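PDB 6T2N: glycoside hydrolase family 16 protein from Akkermansia muciniphila, which probably acts as an endo-beta-galactosidase, cutting within the O-glycan chains of mucin to begin their breakdown. Local coordinates for residues Trp165-Asn170 against Asn177-Met182; Ser195-Ser200 against Asn261-Pro266. All coordinates share one frame; numbering follows the deposited sequence.

Contact 1. Residues Trp165-Asn170 against Asn177-Met182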
ATOM      1  N   TRP A 165      -0.662   0.667   0.907  1.00 53.68           N
ATOM      2  CA  TRP A 165      -1.695  -0.349   0.637  1.00 54.06           C
ATOM      3  C   TRP A 165      -1.216  -1.780   0.899  1.00 56.32           C
ATOM      4  O   TRP A 165      -0.024  -2.016   1.000  1.00 62.45           O
ATOM      5  CB  TRP A 165      -2.212  -0.112  -0.763  1.00 50.70           C
ATOM      6  CG  TRP A 165      -1.161  -0.263  -1.791  1.00 52.34           C
ATOM      7  CD1 TRP A 165      -0.066   0.518  -1.949  1.00 54.67           C
ATOM      8  CD2 TRP A 165      -1.109  -1.247  -2.832  1.00 53.53           C
ATOM      9  NE1 TRP A 165       0.672   0.060  -2.995  1.00 51.72           N
ATOM     10  CE2 TRP A 165       0.055  -1.009  -3.564  1.00 50.18           C
ATOM     11  CE3 TRP A 165      -1.920  -2.317  -3.210  1.00 54.91           C
ATOM     12  CZ2 TRP A 165       0.430  -1.788  -4.645  1.00 49.72           C
ATOM     13  CZ3 TRP A 165      -1.554  -3.078  -4.289  1.00 53.13           C
ATOM     14  CH2 TRP A 165      -0.392  -2.811  -4.999  1.00 50.70           C
ATOM     15  N   LEU A 166      -2.184  -2.662   1.140  1.00 58.84           N
ATOM     16  CA  LEU A 166      -2.017  -4.092   1.514  1.00 57.45           C
ATOM     17  C   LEU A 166      -2.861  -4.977   0.579  1.00 55.59           C
ATOM     18  O   LEU A 166      -3.948  -4.563   0.189  1.00 51.06           O
ATOM     19  CB  LEU A 166      -2.475  -4.279   2.960  1.00 56.05           C
ATOM     20  CG  LEU A 166      -1.842  -3.336   3.983  1.00 55.04           C
ATOM     21  CD1 LEU A 166      -2.698  -2.096   4.262  1.00 51.90           C
ATOM     22  CD2 LEU A 166      -1.552  -4.076   5.272  1.00 54.96           C
ATOM     23  N   LEU A 167      -2.294  -6.125   0.212  1.00 57.18           N
ATOM     24  CA  LEU A 167      -2.861  -7.213  -0.624  1.00 55.86           C
ATOM     25  C   LEU A 167      -2.922  -8.470   0.245  1.00 58.01           C
ATOM     26  O   LEU A 167      -1.917  -8.719   0.966  1.00 59.50           O
ATOM     27  CB  LEU A 167      -1.936  -7.498  -1.811  1.00 56.08           C
ATOM     28  CG  LEU A 167      -1.974  -6.510  -2.977  1.00 55.46           C
ATOM     29  CD1 LEU A 167      -0.745  -6.667  -3.888  1.00 53.85           C
ATOM     30  CD2 LEU A 167      -3.267  -6.656  -3.761  1.00 54.99           C
ATOM     31  N   GLY A 168      -4.036  -9.230   0.155  1.00 57.88           N
ATOM     32  CA  GLY A 168      -4.346 -10.451   0.954  1.00 57.03           C
ATOM     33  C   GLY A 168      -3.679 -11.698   0.280  1.00 62.26           C
ATOM     34  O   GLY A 168      -3.657 -11.859  -0.993  1.00 62.56           O
ATOM     35  N   LYS A 169      -2.984 -12.476   1.141  1.00 66.85           N
ATOM     36  CA  LYS A 169      -2.262 -13.694   0.677  1.00 71.63           C
ATOM     37  C   LYS A 169      -3.139 -14.835   1.152  1.00 71.19           C
ATOM     38  O   LYS A 169      -3.368 -14.929   2.363  1.00 72.58           O
ATOM     39  CB  LYS A 169      -0.799 -13.796   1.145  1.00 78.05           C
ATOM     40  CG  LYS A 169       0.002 -14.939   0.501  1.00 86.42           C
ATOM     41  CD  LYS A 169       1.294 -15.283   1.223  1.00 91.46           C
ATOM     42  CE  LYS A 169       2.189 -14.064   1.344  1.00 94.07           C
ATOM     43  NZ  LYS A 169       2.724 -13.893   2.714  1.00 95.85           N
ATOM     44  N   ASN A 170      -3.633 -15.611   0.190  1.00 71.73           N
ATOM     45  CA  ASN A 170      -4.708 -16.627   0.330  1.00 70.31           C
ATOM     46  C   ASN A 170      -4.848 -17.324  -1.030  1.00 69.96           C
ATOM     47  O   ASN A 170      -4.130 -16.995  -1.949  1.00 68.04           O
ATOM     48  CB  ASN A 170      -6.027 -16.052   0.936  1.00 70.43           C
ATOM     49  CG  ASN A 170      -6.596 -14.833   0.018  1.00 71.80           C
ATOM     50  OD1 ASN A 170      -6.593 -14.927  -1.225  1.00 72.32           O
ATOM     51  ND2 ASN A 170      -7.015 -13.735   0.607  1.00 66.52           N
ATOM     52  N   ASN A 177      -8.506 -11.850  -3.886  1.00 57.90           N
ATOM     53  CA  ASN A 177      -7.648 -12.039  -2.691  1.00 58.72           C
ATOM     54  C   ASN A 177      -8.076 -10.984  -1.610  1.00 57.19           C
ATOM     55  O   ASN A 177      -7.774 -11.153  -0.427  1.00 63.01           O
ATOM     56  CB  ASN A 177      -6.142 -12.077  -3.079  1.00 59.54           C
ATOM     57  CG  ASN A 177      -5.570 -10.808  -3.668  1.00 56.09           C
ATOM     58  OD1 ASN A 177      -6.075 -10.283  -4.664  1.00 58.38           O
ATOM     59  ND2 ASN A 177      -4.480 -10.345  -3.092  1.00 56.12           N
ATOM     60  N   GLY A 178      -8.399  -9.776  -2.095  1.00 56.56           N
ATOM     61  CA  GLY A 178      -8.497  -8.531  -1.282  1.00 55.99           C
ATOM     62  C   GLY A 178      -7.352  -7.497  -1.430  1.00 52.23           C
ATOM     63  O   GLY A 178      -6.182  -7.849  -1.654  1.00 49.40           O
ATOM     64  N   GLU A 179      -7.717  -6.235  -1.254  1.00 50.17           N
ATOM     65  CA  GLU A 179      -6.832  -5.070  -1.326  1.00 49.95           C
ATOM     66  C   GLU A 179      -7.390  -3.961  -0.436  1.00 50.05           C
ATOM     67  O   GLU A 179      -8.527  -3.515  -0.654  1.00 52.86           O
ATOM     68  CB  GLU A 179      -6.695  -4.570  -2.761  1.00 49.82           C
ATOM     69  CG  GLU A 179      -5.409  -3.729  -2.940  1.00 53.08           C
ATOM     70  CD  GLU A 179      -5.324  -2.897  -4.217  1.00 51.67           C
ATOM     71  OE1 GLU A 179      -5.481  -3.477  -5.342  1.00 50.88           O
ATOM     72  OE2 GLU A 179      -5.203  -1.675  -4.077  1.00 45.91           O
ATOM     73  N   ILE A 180      -6.551  -3.479   0.475  1.00 53.35           N
ATOM     74  CA  ILE A 180      -6.830  -2.374   1.443  1.00 52.68           C
ATOM     75  C   ILE A 180      -5.861  -1.232   1.121  1.00 51.82           C
ATOM     76  O   ILE A 180      -4.673  -1.391   1.383  1.00 55.65           O
ATOM     77  CB  ILE A 180      -6.633  -2.890   2.876  1.00 52.88           C
ATOM     78  CG1 ILE A 180      -7.381  -4.203   3.097  1.00 53.59           C
ATOM     79  CG2 ILE A 180      -7.003  -1.844   3.908  1.00 52.65           C
ATOM     80  CD1 ILE A 180      -6.899  -4.922   4.312  1.00 57.38           C
ATOM     81  N   ASP A 181      -6.389  -0.170   0.534  1.00 50.32           N
ATOM     82  CA  ASP A 181      -5.702   1.067   0.129  1.00 51.05           C
ATOM     83  C   ASP A 181      -5.849   2.109   1.243  1.00 54.12           C
ATOM     84  O   ASP A 181      -6.887   2.842   1.222  1.00 54.42           O
ATOM     85  CB  ASP A 181      -6.371   1.560  -1.159  1.00 52.55           C
ATOM     86  CG  ASP A 181      -6.345   0.518  -2.297  1.00 52.37           C
ATOM     87  OD1 ASP A 181      -5.618  -0.487  -2.127  1.00 48.67           O
ATOM     88  OD2 ASP A 181      -6.958   0.795  -3.362  1.00 55.96           O
ATOM     89  N   MET A 182      -4.901   2.182   2.193  1.00 55.56           N
ATOM     90  CA  MET A 182      -5.013   3.180   3.302  1.00 60.15           C
ATOM     91  C   MET A 182      -4.875   4.590   2.682  1.00 61.86           C
ATOM     92  O   MET A 182      -5.716   5.496   3.017  1.00 60.59           O
ATOM     93  CB  MET A 182      -4.017   2.939   4.448  1.00 58.31           C
ATOM     94  CG  MET A 182      -3.962   1.495   4.918  1.00 55.70           C
ATOM     95  SD  MET A 182      -2.741   1.106   6.248  1.00 58.02           S
ATOM     96  CE  MET A 182      -2.763   2.617   7.234  1.00 57.30           C
TER

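Contact 2. Residues Ser195-Ser200 against Asn261-Pro266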
ATOM      1  N   SER A 195      -9.184   6.243   0.360  1.00 56.88           N
ATOM      2  CA  SER A 195      -9.049   4.902   0.992  1.00 53.89           C
ATOM      3  C   SER A 195     -10.175   4.001   0.474  1.00 52.42           C
ATOM      4  O   SER A 195     -11.291   4.526   0.182  1.00 49.63           O
ATOM      5  CB  SER A 195      -9.065   5.006   2.461  1.00 55.98           C
ATOM      6  OG  SER A 195      -8.513   6.260   2.855  1.00 56.91           O
ATOM      7  N   THR A 196      -9.838   2.741   0.197  1.00 51.86           N
ATOM      8  CA  THR A 196     -10.523   1.946  -0.855  1.00 52.23           C
ATOM      9  C   THR A 196     -10.249   0.468  -0.573  1.00 51.68           C
ATOM     10  O   THR A 196      -9.132   0.143  -0.192  1.00 49.60           O
ATOM     11  CB  THR A 196     -10.189   2.479  -2.265  1.00 52.85           C
ATOM     12  OG1 THR A 196     -10.683   3.810  -2.475  1.00 57.54           O
ATOM     13  CG2 THR A 196     -10.836   1.700  -3.383  1.00 53.55           C
ATOM     14  N   PHE A 197     -11.312  -0.350  -0.618  1.00 54.00           N
ATOM     15  CA  PHE A 197     -11.269  -1.827  -0.481  1.00 52.20           C
ATOM     16  C   PHE A 197     -11.674  -2.452  -1.815  1.00 52.32           C
ATOM     17  O   PHE A 197     -12.515  -1.864  -2.529  1.00 53.45           O
ATOM     18  CB  PHE A 197     -12.194  -2.246   0.645  1.00 51.95           C
ATOM     19  CG  PHE A 197     -11.751  -1.623   1.969  1.00 52.55           C
ATOM     20  CD1 PHE A 197     -10.889  -2.253   2.773  1.00 50.96           C
ATOM     21  CD2 PHE A 197     -12.432  -0.477   2.438  1.00 56.88           C
ATOM     22  CE1 PHE A 197     -10.712  -1.770   4.045  1.00 52.41           C
ATOM     23  CE2 PHE A 197     -12.258  -0.001   3.720  1.00 57.77           C
ATOM     24  CZ  PHE A 197     -11.402  -0.656   4.523  1.00 54.79           C
ATOM     25  N   HIS A 198     -11.004  -3.530  -2.195  1.00 50.00           N
ATOM     26  CA  HIS A 198     -11.164  -4.147  -3.532  1.00 49.59           C
ATOM     27  C   HIS A 198     -11.315  -5.598  -3.200  1.00 49.34           C
ATOM     28  O   HIS A 198     -10.587  -6.061  -2.279  1.00 48.63           O
ATOM     29  CB  HIS A 198      -9.950  -4.001  -4.484  1.00 53.52           C
ATOM     30  CG  HIS A 198      -9.558  -2.617  -4.879  1.00 54.31           C
ATOM     31  ND1 HIS A 198     -10.090  -1.995  -5.987  1.00 55.56           N
ATOM     32  CD2 HIS A 198      -8.710  -1.738  -4.313  1.00 53.64           C
ATOM     33  CE1 HIS A 198      -9.592  -0.794  -6.095  1.00 53.87           C
ATOM     34  NE2 HIS A 198      -8.747  -0.608  -5.071  1.00 53.79           N
ATOM     35  N   LEU A 199     -12.219  -6.243  -3.922  1.00 52.30           N
ATOM     36  CA  LEU A 199     -12.787  -7.588  -3.615  1.00 53.18           C
ATOM     37  C   LEU A 199     -13.847  -7.911  -4.648  1.00 54.04           C
ATOM     38  O   LEU A 199     -14.379  -6.974  -5.311  1.00 54.70           O
ATOM     39  CB  LEU A 199     -13.398  -7.662  -2.214  1.00 53.90           C
ATOM     40  CG  LEU A 199     -14.759  -7.027  -1.957  1.00 55.83           C
ATOM     41  CD1 LEU A 199     -15.252  -7.653  -0.679  1.00 62.08           C
ATOM     42  CD2 LEU A 199     -14.740  -5.515  -1.773  1.00 52.63           C
ATOM     43  N   SER A 200     -14.102  -9.185  -4.838  1.00 55.53           N
ATOM     44  CA  SER A 200     -15.082  -9.573  -5.860  1.00 60.75           C
ATOM     45  C   SER A 200     -16.450  -9.594  -5.195  1.00 59.59           C
ATOM     46  O   SER A 200     -16.557  -9.620  -3.972  1.00 56.12           O
ATOM     47  CB  SER A 200     -14.718 -10.842  -6.513  1.00 64.86           C
ATOM     48  OG  SER A 200     -15.296 -11.913  -5.809  1.00 73.20           O
ATOM     49  N   ASN A 261     -14.780 -15.012   2.716  1.00 73.42           N
ATOM     50  CA  ASN A 261     -14.173 -13.749   3.253  1.00 70.14           C
ATOM     51  C   ASN A 261     -12.671 -13.578   3.005  1.00 69.31           C
ATOM     52  O   ASN A 261     -11.840 -14.083   3.757  1.00 69.79           O
ATOM     53  CB  ASN A 261     -14.411 -13.559   4.749  1.00 67.11           C
ATOM     54  CG  ASN A 261     -14.979 -12.183   4.983  1.00 64.77           C
ATOM     55  OD1 ASN A 261     -16.160 -12.044   5.357  1.00 66.96           O
ATOM     56  ND2 ASN A 261     -14.198 -11.186   4.614  1.00 56.50           N
ATOM     57  N   PRO A 262     -12.269 -12.724   2.034  1.00 66.43           N
ATOM     58  CA  PRO A 262     -10.865 -12.431   1.817  1.00 64.50           C
ATOM     59  C   PRO A 262     -10.230 -11.538   2.900  1.00 66.60           C
ATOM     60  O   PRO A 262      -8.979 -11.471   2.953  1.00 73.62           O
ATOM     61  CB  PRO A 262     -10.954 -11.706   0.477  1.00 61.12           C
ATOM     62  CG  PRO A 262     -12.199 -10.915   0.578  1.00 59.35           C
ATOM     63  CD  PRO A 262     -13.135 -11.946   1.135  1.00 63.78           C
ATOM     64  N   PHE A 263     -11.041 -10.872   3.724  1.00 62.66           N
ATOM     65  CA  PHE A 263     -10.559  -9.895   4.736  1.00 61.49           C
ATOM     66  C   PHE A 263     -10.303 -10.544   6.103  1.00 64.98           C
ATOM     67  O   PHE A 263     -10.009  -9.815   7.068  1.00 64.51           O
ATOM     68  CB  PHE A 263     -11.540  -8.725   4.810  1.00 60.40           C
ATOM     69  CG  PHE A 263     -11.482  -7.873   3.571  1.00 61.67           C
ATOM     70  CD1 PHE A 263     -10.256  -7.357   3.142  1.00 59.65           C
ATOM     71  CD2 PHE A 263     -12.628  -7.571   2.854  1.00 61.15           C
ATOM     72  CE1 PHE A 263     -10.170  -6.568   2.020  1.00 54.90           C
ATOM     73  CE2 PHE A 263     -12.542  -6.788   1.719  1.00 60.01           C
ATOM     74  CZ  PHE A 263     -11.309  -6.297   1.307  1.00 58.79           C
ATOM     75  N   ARG A 264     -10.410 -11.872   6.198  1.00 69.34           N
ATOM     76  CA  ARG A 264     -10.010 -12.632   7.421  1.00 70.24           C
ATOM     77  C   ARG A 264      -8.850 -13.555   7.021  1.00 68.84           C
ATOM     78  O   ARG A 264      -8.762 -14.674   7.491  1.00 72.14           O
ATOM     79  CB  ARG A 264     -11.203 -13.404   8.015  1.00 73.09           C
ATOM     80  CG  ARG A 264     -12.472 -12.578   8.236  1.00 72.58           C
ATOM     81  CD  ARG A 264     -13.633 -13.363   8.880  1.00 72.90           C
ATOM     82  NE  ARG A 264     -14.702 -12.515   9.474  1.00 70.77           N
ATOM     83  CZ  ARG A 264     -16.025 -12.644   9.265  1.00 69.86           C
ATOM     84  NH1 ARG A 264     -16.491 -13.624   8.497  1.00 69.33           N
ATOM     85  NH2 ARG A 264     -16.881 -11.767   9.805  1.00 68.30           N
ATOM     86  N   THR A 265      -8.005 -13.098   6.123  1.00 66.89           N
ATOM     87  CA  THR A 265      -6.743 -13.777   5.777  1.00 68.23           C
ATOM     88  C   THR A 265      -5.667 -12.747   6.031  1.00 67.18           C
ATOM     89  O   THR A 265      -5.990 -11.575   6.217  1.00 66.79           O
ATOM     90  CB  THR A 265      -6.796 -14.349   4.354  1.00 68.81           C
ATOM     91  OG1 THR A 265      -6.853 -13.346   3.327  1.00 62.80           O
ATOM     92  CG2 THR A 265      -7.995 -15.265   4.233  1.00 72.05           C
ATOM     93  N   PRO A 266      -4.382 -13.158   6.102  1.00 68.39           N
ATOM     94  CA  PRO A 266      -3.293 -12.190   6.250  1.00 65.02           C
ATOM     95  C   PRO A 266      -3.059 -11.371   4.971  1.00 60.77           C
ATOM     96  O   PRO A 266      -3.291 -11.822   3.811  1.00 55.64           O
ATOM     97  CB  PRO A 266      -2.105 -13.066   6.640  1.00 66.50           C
ATOM     98  CG  PRO A 266      -2.411 -14.405   6.026  1.00 68.69           C
ATOM     99  CD  PRO A 266      -3.915 -14.553   6.093  1.00 68.86           C
TER

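Contact 1. Residues Trp165-Asn170 against Asn177-Met182
The antiparallel hairpin formed by Trp165-Gly168 and Glu179-Asp181 opens the Glu-x-Asp-x-x-Glu signature of family 16, whose first and last glutamates serve in relatives as nucleophile and general acid/base; here they correspond to Glu179 and Glu184. Leu166 and Ile180 form the hydrogen-bonded pair, with Leu166 N to Ile180 O and Ile180 N to Leu166 O both 2.8 Å. Beyond them, Gly168 N reaches Gly178 O at 3.1 Å. Two side-chain amides then extend the ladder past the strand end. Asn177 ND2 meets Gly168 O at 2.7 Å, on a lone pair and within both planes. Asn170, its CG folded between backbone N and carbonyl carbon (chi1 58°), turns ND2 onto Asn177 O at 2.9 Å, and a second bond runs to Thr265. An alanine here is likely to leave Asn177 O and Thr265 without this shared donor and the hairpin end less firmly tied. On the face bearing Trp165 and Glu179, Trp165 CE3 lies 3.6 Å from Glu179 CD, while Trp174 binds Glu179 OE1 and Asn272 the indole nitrogen. Leu166 and Ile180 occupy the reverse face; strand 267-275 flanks Trp165-Gly168, and strand 192-198 flanks Glu179-Asp181.

Contact 2. Residues Ser195-Ser200 against Asn261-Pro266
Pro262, whose ring packs against Leu199, offers its carbonyl oxygen to Thr265: OG1 of Thr265 donates to Pro262 O at 2.9 Å, arriving from above the carbonyl plane, 37° out of it. The same hydroxyl has a second partner in the neighbouring hairpin, so the turn Pro262-Thr265 is tied both to itself and to that element. The loop presents Pro262 and Phe263 to the end of strand 192-198. Phe263 does most of the work there. Its CG stands beside the backbone N and anti to the carbonyl carbon (chi1 -70°), which sends the ring out from the loop so that its far rim reaches Phe197, His198 and Leu199. CE2 of Phe263 lies 3.7 Å from Leu199 CD1, the two side chains crossing at about a right angle. At the neighbouring rim position, CZ of Phe263 approaches Phe197 CB to 4.2 Å and the backbone oxygen His198 O to 3.7 Å. Pro262 adds a second layer: its CG sits 4.1 Å above the plane of the Phe263 ring, displaced toward the rim, and is 4.5 Å from Leu199 CB. His198 joins through its backbone alone, for its CB points away from the loop and its imidazole is bonded to Asp208 and Asp181. Beyond the two segments, Ile180, Ile236 and Ile248 also touch the Phe263 side chain, and Trp231 NE1 binds its backbone oxygen. The example illustrates how a loop may be seated against the end of a strand inside a sheet by shape rather than by direction: between the segments the joining forces are dispersion and the burial of apolar surface, while the polar bonds that fix the turn lie within the loop or run to other elements.

In the fold
Both contacts are buried, but contact 1 lies nearer the centre of the chain, its own centre about 8 Å from it, against about 13 Å for contact 2. They meet in one sheet, where strands 179-181 and 192-198 are neighbours, and their centres are about 6 Å apart. Contact 1 is local, joining strands close in sequence by a backbone ladder and amide bonds; contact 2 brings together segments some sixty residues apart by apolar packing. Loop 261-266 links them directly, since Lys169 N lies 2.8 Å from Pro266 O, probably a hydrogen bond. Directional bonding thus sets strand register in the hairpin, whereas side-chain bulk seats the loop.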